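Side-chain contacts in 5-formaminoimidazole-4-carboxamide-1-(beta)-D-ribofuranosyl 5'-monophosphate synthetase (Methanocaldococcus jannaschii, PDB 2R7L), which catalyses the folate-independent, ATP- and formate-dependent formylation of AICAR to FAICAR in purine biosynthesis: residues P111-R116 and R345-A350; L216-E221 and K281-V286; I21-S26 and L30-G35. All blocks are in the same frame, centred on the assembly; numbering follows the deposited sequence.

Contact 1 (P111-R116 and R345-A350); sequences PMFGNR and REIKMA
The CD1-CE1 bond of Phe113 leans obliquely on the side chain of Ile347 in helix 339-353. The closest approach is CD1 of Phe113 to CG1 of Ile347, at 3.6 Å, and CE1 of the same ring lies 3.9 Å from that methylene. The terminal methyl follows at the same spacing, with CD1 of Ile347 3.9 Å from CD1 of Phe113. The phenyl group reaches the helix because its CG stands anti to the backbone N (chi1 -178°), which carries the ring toward the helix. On the helical side, CG1 of Ile347 lies anti to its carbonyl carbon (chi1 -64°) and the chain then runs on extended to CD1. The ring meets this CG1-CD1 branch, and the two side chains cross at a slant.

Glu346 completes the contact with its aliphatic root: its CB sits 4.2 Å from CE1 of Phe113, while the carboxylate leads away from the ring. There OE2 is hydrogen-bonded to Ser214 and OE1 forms a salt bridge with Arg342, so the buried acid is satisfied away from the phenyl group. Phe212 of strand 205-214 also packs on both Phe113 and Glu346, and Ile88 touches Ile347. The loop backbone is held separately: Phe113 pairs with Val89, and Gly114 with Ile359 near the C terminus.

No hydrogen bond or salt bridge passes between 111-116 and 345-350. The join between the loop that follows helix 101-106 and the C-terminal helix thus rests on buried apolar packing of a phenyl ring against an isoleucine branch, with the carboxylate of Glu346 turned to partners of its own.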
loop_
_atom_site.group_PDB
_atom_site.type_symbol
_atom_site.label_atom_id
_atom_site.label_comp_id
_atom_site.label_asym_id
_atom_site.label_seq_id
_atom_site.Cartn_x
_atom_site.Cartn_y
_atom_site.Cartn_z
ATOM N N PRO A 111 17.550 -19.926 -22.450
ATOM C CA PRO A 111 17.000 -18.623 -22.803
ATOM C C PRO A 111 17.529 -17.551 -21.855
ATOM O O PRO A 111 17.704 -17.811 -20.665
ATOM C CB PRO A 111 15.496 -18.822 -22.615
ATOM C CG PRO A 111 15.287 -20.269 -22.871
ATOM C CD PRO A 111 16.498 -20.948 -22.309
ATOM N N MET A 112 17.799 -16.364 -22.382
ATOM C CA MET A 112 18.463 -15.329 -21.599
ATOM C C MET A 112 17.830 -13.992 -21.905
ATOM O O MET A 112 17.648 -13.650 -23.068
ATOM C CB MET A 112 19.957 -15.282 -21.932
ATOM C CG MET A 112 20.867 -15.167 -20.716
ATOM S SD MET A 112 22.617 -15.013 -21.153
ATOM C CE MET A 112 22.541 -13.541 -22.185
ATOM N N PHE A 113 17.477 -13.243 -20.865
ATOM C CA PHE A 113 16.917 -11.913 -21.063
ATOM C C PHE A 113 18.003 -10.967 -21.579
ATOM O O PHE A 113 19.092 -10.906 -21.016
ATOM C CB PHE A 113 16.325 -11.378 -19.753
ATOM C CG PHE A 113 15.681 -10.029 -19.891
ATOM C CD1 PHE A 113 14.388 -9.910 -20.376
ATOM C CD2 PHE A 113 16.370 -8.878 -19.544
ATOM C CE1 PHE A 113 13.789 -8.668 -20.510
ATOM C CE2 PHE A 113 15.780 -7.633 -19.677
ATOM C CZ PHE A 113 14.481 -7.526 -20.153
ATOM N N GLY A 114 17.704 -10.237 -22.648
ATOM C CA GLY A 114 18.659 -9.301 -23.229
ATOM C C GLY A 114 19.202 -9.694 -24.597
ATOM O O GLY A 114 18.809 -10.716 -25.170
ATOM N N ASN A 115 20.106 -8.868 -25.119
ATOM C CA ASN A 115 20.732 -9.108 -26.417
ATOM C C ASN A 115 22.089 -9.772 -26.222
ATOM O O ASN A 115 23.063 -9.124 -25.852
ATOM C CB ASN A 115 20.856 -7.800 -27.211
ATOM C CG ASN A 115 21.651 -7.966 -28.498
ATOM O OD1 ASN A 115 22.175 -9.037 -28.775
ATOM N ND2 ASN A 115 21.744 -6.897 -29.287
ATOM N N ARG A 116 22.129 -11.075 -26.467
ATOM C CA ARG A 116 23.295 -11.912 -26.205
ATOM C C ARG A 116 24.558 -11.454 -26.938
ATOM O O ARG A 116 25.658 -11.529 -26.392
ATOM C CB ARG A 116 22.976 -13.344 -26.622
ATOM C CG ARG A 116 23.764 -14.406 -25.916
ATOM C CD ARG A 116 23.406 -15.754 -26.495
ATOM N NE ARG A 116 23.607 -16.832 -25.536
ATOM C CZ ARG A 116 22.624 -17.457 -24.900
ATOM N NH1 ARG A 116 21.360 -17.116 -25.128
ATOM N NH2 ARG A 116 22.904 -18.429 -24.043
ATOM N N ARG A 345 9.007 -7.496 -15.005
ATOM C CA ARG A 345 7.787 -7.004 -15.590
ATOM C C ARG A 345 7.810 -7.112 -17.113
ATOM O O ARG A 345 6.818 -7.508 -17.722
ATOM C CB ARG A 345 7.558 -5.555 -15.164
ATOM C CG ARG A 345 6.449 -4.869 -15.919
ATOM C CD ARG A 345 6.018 -3.636 -15.169
ATOM N NE ARG A 345 5.819 -3.955 -13.760
ATOM C CZ ARG A 345 5.773 -3.055 -12.784
ATOM N NH1 ARG A 345 5.923 -1.766 -13.058
ATOM N NH2 ARG A 345 5.591 -3.451 -11.532
ATOM N N GLU A 346 8.936 -6.753 -17.722
ATOM C CA GLU A 346 9.077 -6.853 -19.169
ATOM C C GLU A 346 8.919 -8.313 -19.562
ATOM O O GLU A 346 8.293 -8.627 -20.563
ATOM C CB GLU A 346 10.425 -6.295 -19.650
ATOM C CG GLU A 346 10.462 -5.877 -21.143
ATOM C CD GLU A 346 9.751 -4.561 -21.410
ATOM O OE1 GLU A 346 9.119 -4.012 -20.476
ATOM O OE2 GLU A 346 9.821 -4.062 -22.558
ATOM N N ILE A 347 9.473 -9.209 -18.758
ATOM C CA ILE A 347 9.306 -10.631 -19.014
ATOM C C ILE A 347 7.826 -11.021 -18.897
ATOM O O ILE A 347 7.280 -11.668 -19.793
ATOM C CB ILE A 347 10.199 -11.488 -18.100
ATOM C CG1 ILE A 347 11.683 -11.197 -18.400
ATOM C CG2 ILE A 347 9.909 -12.962 -18.312
ATOM C CD1 ILE A 347 12.680 -11.951 -17.510
ATOM N N LYS A 348 7.180 -10.593 -17.808
ATOM C CA LYS A 348 5.754 -10.826 -17.595
ATOM C C LYS A 348 4.947 -10.368 -18.805
ATOM O O LYS A 348 4.269 -11.168 -19.444
ATOM C CB LYS A 348 5.283 -10.097 -16.332
ATOM C CG LYS A 348 3.931 -10.542 -15.797
ATOM C CD LYS A 348 3.492 -9.636 -14.661
ATOM C CE LYS A 348 2.491 -10.318 -13.763
ATOM N NZ LYS A 348 2.319 -9.595 -12.471
ATOM N N MET A 349 5.043 -9.085 -19.127
ATOM C CA MET A 349 4.339 -8.508 -20.265
ATOM C C MET A 349 4.618 -9.189 -21.601
ATOM O O MET A 349 3.724 -9.291 -22.449
ATOM C CB MET A 349 4.668 -7.027 -20.392
ATOM C CG MET A 349 3.753 -6.129 -19.601
ATOM S SD MET A 349 4.081 -4.398 -19.968
ATOM C CE MET A 349 3.752 -4.328 -21.733
ATOM N N ALA A 350 5.861 -9.619 -21.807
ATOM C CA ALA A 350 6.224 -10.275 -23.052
ATOM C C ALA A 350 5.501 -11.616 -23.165
ATOM O O ALA A 350 4.908 -11.919 -24.200
ATOM C CB ALA A 350 7.730 -10.460 -23.147
#

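Contact 2 (L216-E221 and K281-V286); sequences LKDEVE and KAKELV
The carboxylate of Asp218 receives the ammonium of Lys283 at its edge, and no side chain of 281-286 covers either of its faces. NZ of Lys283 comes to the syn lone pair of OD1, at 3.2 Å from OD1 of Asp218. The bridge is one-sided, since OD2 of Asp218 stays 4.5 Å from the same NZ. A second flat group, the carboxylate of Glu284, is met by its helix neighbour Lys281: NZ of Lys281 lies 3.0 Å from OE1 of Glu284, again on the syn side but 30° out of the plane.

Lys283 spans the distance by staying extended beyond CG, while CG of Asp218 is anti to its backbone N (chi1 -170°), which brings the carboxylate to Lys283. Tyr213 shares this small polar cluster: its hydroxyl is hydrogen-bonded to OD1 of Asp218 and makes a weak bond with NZ of Lys283. A leucine in place of Lys283 would probably leave the Asp218 carboxylate without its cationic mate, with Tyr213 still at OD1, and remove this salt bridge between the hairpin and helix 268-285.

Behind the bridge, Lys217 leans the other way, into a salt-bridge network with Glu219 and Glu221 through weak hydrogen bonds. A G1 beta bulge pairs Asp218 and Glu219 with Ser214 where strand 205-214 turns into strand 219-230. The arrangement is a solvent-side salt bridge from a bulged beta hairpin of the antiparallel ATP-grasp sheet to the C-terminal end of helix 268-285.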
loop_
_atom_site.group_PDB
_atom_site.type_symbol
_atom_site.label_atom_id
_atom_site.label_comp_id
_atom_site.label_asym_id
_atom_site.label_seq_id
_atom_site.Cartn_x
_atom_site.Cartn_y
_atom_site.Cartn_z
ATOM N N LEU A 216 9.234 -3.749 -26.082
ATOM C CA LEU A 216 7.777 -3.786 -26.217
ATOM C C LEU A 216 7.217 -2.386 -26.423
ATOM O O LEU A 216 6.316 -2.187 -27.236
ATOM C CB LEU A 216 7.119 -4.432 -25.000
ATOM C CG LEU A 216 7.689 -5.742 -24.454
ATOM C CD1 LEU A 216 6.783 -6.280 -23.362
ATOM C CD2 LEU A 216 7.891 -6.777 -25.542
ATOM N N LYS A 217 7.745 -1.414 -25.688
ATOM C CA LYS A 217 7.253 -0.038 -25.794
ATOM C C LYS A 217 8.089 0.828 -26.734
ATOM O O LYS A 217 7.707 1.957 -27.040
ATOM C CB LYS A 217 7.200 0.626 -24.417
ATOM C CG LYS A 217 6.205 -0.004 -23.457
ATOM C CD LYS A 217 5.965 0.894 -22.258
ATOM C CE LYS A 217 7.187 0.971 -21.360
ATOM N NZ LYS A 217 6.903 1.731 -20.104
ATOM N N ASP A 218 9.223 0.294 -27.184
ATOM C CA ASP A 218 10.218 1.069 -27.926
ATOM C C ASP A 218 10.523 2.378 -27.208
ATOM O O ASP A 218 10.302 3.465 -27.743
ATOM C CB ASP A 218 9.758 1.350 -29.360
ATOM C CG ASP A 218 10.864 1.946 -30.214
ATOM O OD1 ASP A 218 12.039 1.560 -30.008
ATOM O OD2 ASP A 218 10.558 2.800 -31.080
ATOM N N GLU A 219 11.031 2.268 -25.987
ATOM C CA GLU A 219 11.237 3.440 -25.153
ATOM C C GLU A 219 12.429 3.237 -24.231
ATOM O O GLU A 219 12.638 2.142 -23.697
ATOM C CB GLU A 219 9.981 3.716 -24.324
ATOM C CG GLU A 219 9.941 5.081 -23.651
ATOM C CD GLU A 219 9.049 5.090 -22.418
ATOM O OE1 GLU A 219 8.786 6.181 -21.870
ATOM O OE2 GLU A 219 8.610 4.001 -21.991
ATOM N N VAL A 220 13.219 4.297 -24.068
ATOM C CA VAL A 220 14.320 4.313 -23.105
ATOM C C VAL A 220 13.815 4.963 -21.824
ATOM O O VAL A 220 13.336 6.094 -21.842
ATOM C CB VAL A 220 15.540 5.102 -23.638
ATOM C CG1 VAL A 220 16.555 5.340 -22.525
ATOM C CG2 VAL A 220 16.185 4.371 -24.811
ATOM N N GLU A 221 13.906 4.245 -20.714
ATOM C CA GLU A 221 13.418 4.776 -19.439
ATOM C C GLU A 221 14.585 5.033 -18.506
ATOM O O GLU A 221 15.565 4.296 -18.531
ATOM C CB GLU A 221 12.457 3.780 -18.772
ATOM C CG GLU A 221 11.336 3.304 -19.683
ATOM C CD GLU A 221 10.632 2.066 -19.164
ATOM O OE1 GLU A 221 10.930 1.606 -18.034
ATOM O OE2 GLU A 221 9.776 1.544 -19.898
ATOM N N LYS A 281 21.985 3.912 -32.089
ATOM C CA LYS A 281 23.175 3.420 -32.778
ATOM C C LYS A 281 23.381 1.925 -32.578
ATOM O O LYS A 281 23.790 1.227 -33.502
ATOM C CB LYS A 281 24.436 4.191 -32.361
ATOM C CG LYS A 281 25.702 3.801 -33.155
ATOM C CD LYS A 281 25.582 4.112 -34.660
ATOM C CE LYS A 281 25.348 5.602 -34.905
ATOM N NZ LYS A 281 25.029 5.934 -36.330
ATOM N N ALA A 282 23.104 1.433 -31.375
ATOM C CA ALA A 282 23.290 0.010 -31.075
ATOM C C ALA A 282 22.326 -0.860 -31.885
ATOM O O ALA A 282 22.593 -2.035 -32.136
ATOM C CB ALA A 282 23.126 -0.251 -29.591
ATOM N N LYS A 283 21.203 -0.276 -32.288
ATOM C CA LYS A 283 20.276 -0.956 -33.189
ATOM C C LYS A 283 20.954 -1.245 -34.531
ATOM O O LYS A 283 20.836 -2.346 -35.069
ATOM C CB LYS A 283 19.014 -0.118 -33.398
ATOM C CG LYS A 283 18.002 -0.229 -32.267
ATOM C CD LYS A 283 16.840 0.730 -32.466
ATOM C CE LYS A 283 15.763 0.509 -31.414
ATOM N NZ LYS A 283 14.961 1.744 -31.210
ATOM N N GLU A 284 21.672 -0.250 -35.051
ATOM C CA GLU A 284 22.409 -0.378 -36.310
ATOM C C GLU A 284 23.608 -1.312 -36.193
ATOM O O GLU A 284 23.819 -2.165 -37.050
ATOM C CB GLU A 284 22.887 0.991 -36.792
ATOM C CG GLU A 284 21.786 2.003 -37.032
ATOM C CD GLU A 284 22.340 3.383 -37.315
ATOM O OE1 GLU A 284 23.580 3.516 -37.354
ATOM O OE2 GLU A 284 21.547 4.333 -37.497
ATOM N N LEU A 285 24.388 -1.154 -35.125
ATOM C CA LEU A 285 25.649 -1.879 -34.989
ATOM C C LEU A 285 25.514 -3.301 -34.459
ATOM O O LEU A 285 26.307 -4.176 -34.823
ATOM C CB LEU A 285 26.643 -1.092 -34.124
ATOM C CG LEU A 285 26.934 0.371 -34.483
ATOM C CD1 LEU A 285 28.061 0.911 -33.604
ATOM C CD2 LEU A 285 27.273 0.538 -35.963
ATOM N N VAL A 286 24.535 -3.543 -33.587
ATOM C CA VAL A 286 24.346 -4.893 -33.043
ATOM C C VAL A 286 22.866 -5.257 -32.862
ATOM O O VAL A 286 22.369 -5.265 -31.737
ATOM C CB VAL A 286 25.044 -5.068 -31.669
ATOM C CG1 VAL A 286 25.570 -6.486 -31.519
ATOM C CG2 VAL A 286 26.160 -4.052 -31.485
#

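Contact 3 (I21-S26 and L30-G35); sequences IATLGS and LHILKG
Thr23 faces Ile32 and Leu33 across the first strand-helix pair of a beta-alpha-beta unit, built from strand 20-24, helix 29-38 and strand 43-47 in the Rossmann-like parallel sheet. The axes of strand 21-24 and helix 30-35 run nearly antiparallel, at 168°, and approach to 8.8 Å.

Apolar packing carries the contact. The methyl CG2 of Thr23 rests against both Leu33 and Ile32, 3.9 Å from CD2 of Leu33 and 4.0 Å from CG2 of Ile32. It gets there because this methyl lies between the backbone N and the carbonyl carbon, which leaves OG1 anti to the N (chi1 -156°). Thr43 and Cys45 pack on Leu33 from the next strand.

One loose van der Waals contact involves a polar atom: CD2 of Leu33 lies 4.3 Å from the carbonyl O of Ile21.

The hydrogen bonds look elsewhere. OG1 of Thr23 is hydrogen-bonded to the carbonyl of Val90, and just past the strand Ser26 bonds Ser94 and touches the bound AICAR, whose pocket also includes His27. The buried threonine hydroxyl is satisfied by Val90, and OG1 of Thr23 lies 4.1 Å from CD1 of Ile32.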
loop_
_atom_site.group_PDB
_atom_site.type_symbol
_atom_site.label_atom_id
_atom_site.label_comp_id
_atom_site.label_asym_id
_atom_site.label_seq_id
_atom_site.Cartn_x
_atom_site.Cartn_y
_atom_site.Cartn_z
ATOM N N ILE A 21 12.244 -17.324 -13.307
ATOM C CA ILE A 21 13.356 -16.423 -13.580
ATOM C C ILE A 21 14.552 -16.893 -12.789
ATOM O O ILE A 21 14.458 -17.110 -11.578
ATOM C CB ILE A 21 13.012 -14.961 -13.236
ATOM C CG1 ILE A 21 12.035 -14.410 -14.276
ATOM C CG2 ILE A 21 14.288 -14.104 -13.174
ATOM C CD1 ILE A 21 11.504 -13.033 -13.964
ATOM N N ALA A 22 15.668 -17.095 -13.483
ATOM C CA ALA A 22 16.884 -17.556 -12.830
ATOM C C ALA A 22 18.066 -16.595 -13.030
ATOM O O ALA A 22 18.116 -15.822 -13.993
ATOM C CB ALA A 22 17.245 -18.955 -13.313
ATOM N N THR A 23 19.013 -16.665 -12.105
ATOM C CA THR A 23 20.228 -15.880 -12.181
ATOM C C THR A 23 21.207 -16.464 -11.176
ATOM O O THR A 23 20.825 -17.268 -10.325
ATOM C CB THR A 23 19.962 -14.385 -11.868
ATOM O OG1 THR A 23 20.973 -13.571 -12.478
ATOM C CG2 THR A 23 19.931 -14.141 -10.373
ATOM N N LEU A 24 22.474 -16.080 -11.289
ATOM C CA LEU A 24 23.489 -16.527 -10.339
ATOM C C LEU A 24 23.441 -15.653 -9.097
ATOM O O LEU A 24 23.265 -14.441 -9.190
ATOM C CB LEU A 24 24.890 -16.493 -10.981
ATOM C CG LEU A 24 26.108 -16.592 -10.059
ATOM C CD1 LEU A 24 26.210 -17.973 -9.446
ATOM C CD2 LEU A 24 27.392 -16.245 -10.807
ATOM N N GLY A 25 23.618 -16.271 -7.936
ATOM C CA GLY A 25 23.513 -15.571 -6.670
ATOM C C GLY A 25 24.684 -14.651 -6.361
ATOM O O GLY A 25 25.535 -14.974 -5.537
ATOM N N SER A 26 24.702 -13.489 -7.006
ATOM C CA SER A 26 25.754 -12.504 -6.802
ATOM C C SER A 26 25.448 -11.257 -7.609
ATOM O O SER A 26 24.465 -11.217 -8.349
ATOM C CB SER A 26 27.109 -13.066 -7.257
ATOM O OG SER A 26 28.156 -12.178 -6.905
ATOM N N LEU A 30 19.951 -10.102 -5.768
ATOM C CA LEU A 30 18.971 -9.852 -4.703
ATOM C C LEU A 30 17.707 -9.153 -5.191
ATOM O O LEU A 30 16.610 -9.560 -4.825
ATOM C CB LEU A 30 19.585 -9.091 -3.534
ATOM C CG LEU A 30 20.448 -9.949 -2.604
ATOM C CD1 LEU A 30 21.084 -9.098 -1.518
ATOM C CD2 LEU A 30 19.631 -11.063 -2.005
ATOM N N HIS A 31 17.847 -8.119 -6.013
ATOM C CA HIS A 31 16.670 -7.432 -6.529
ATOM C C HIS A 31 16.185 -8.015 -7.848
ATOM O O HIS A 31 15.032 -7.827 -8.227
ATOM C CB HIS A 31 16.861 -5.910 -6.607
ATOM C CG HIS A 31 17.958 -5.468 -7.526
ATOM N ND1 HIS A 31 17.771 -5.295 -8.880
ATOM C CD2 HIS A 31 19.246 -5.134 -7.278
ATOM C CE1 HIS A 31 18.901 -4.892 -9.430
ATOM N NE2 HIS A 31 19.808 -4.775 -8.477
ATOM N N ILE A 32 17.060 -8.734 -8.543
ATOM C CA ILE A 32 16.630 -9.506 -9.694
ATOM C C ILE A 32 15.639 -10.577 -9.244
ATOM O O ILE A 32 14.611 -10.797 -9.890
ATOM C CB ILE A 32 17.814 -10.192 -10.413
ATOM C CG1 ILE A 32 18.599 -9.177 -11.245
ATOM C CG2 ILE A 32 17.313 -11.324 -11.312
ATOM C CD1 ILE A 32 19.945 -9.712 -11.768
ATOM N N LEU A 33 15.959 -11.246 -8.140
ATOM C CA LEU A 33 15.108 -12.305 -7.623
ATOM C C LEU A 33 13.893 -11.711 -6.892
ATOM O O LEU A 33 12.755 -12.127 -7.132
ATOM C CB LEU A 33 15.909 -13.257 -6.724
ATOM C CG LEU A 33 17.064 -14.024 -7.382
ATOM C CD1 LEU A 33 17.813 -14.885 -6.369
ATOM C CD2 LEU A 33 16.585 -14.874 -8.558
ATOM N N LYS A 34 14.131 -10.733 -6.021
ATOM C CA LYS A 34 13.030 -10.029 -5.352
ATOM C C LYS A 34 12.038 -9.460 -6.358
ATOM O O LYS A 34 10.833 -9.655 -6.229
ATOM C CB LYS A 34 13.539 -8.908 -4.445
ATOM C CG LYS A 34 12.444 -8.246 -3.592
ATOM C CD LYS A 34 11.778 -9.254 -2.676
ATOM C CE LYS A 34 10.600 -8.641 -1.917
ATOM N NZ LYS A 34 10.094 -9.568 -0.877
ATOM N N GLY A 35 12.545 -8.747 -7.354
ATOM C CA GLY A 35 11.686 -8.154 -8.375
ATOM C C GLY A 35 10.837 -9.191 -9.083
ATOM O O GLY A 35 9.675 -8.947 -9.398
#

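From the N terminus, contact 3 comes first and closes a short loop, the turn from strand 20-24 into helix 29-38, within the parallel sheet domain. Contact 1 then opens at 111-116 and closes only at 345-350, more than two hundred residues later, joining that N-terminal region to the C-terminal helix. Contact 2 is nested inside this long loop and ties a hairpin of the ATP-grasp sheet to helix 268-285. Contacts 1 and 3 meet through CD1 of Ile347 and CD1 of Ile21, 3.9 Å apart. Contacts 1 and 2 meet where Leu216 packs on Met349, and where Asn115 makes a weak hydrogen bond to Val286. Contacts 2 and 3 do not touch.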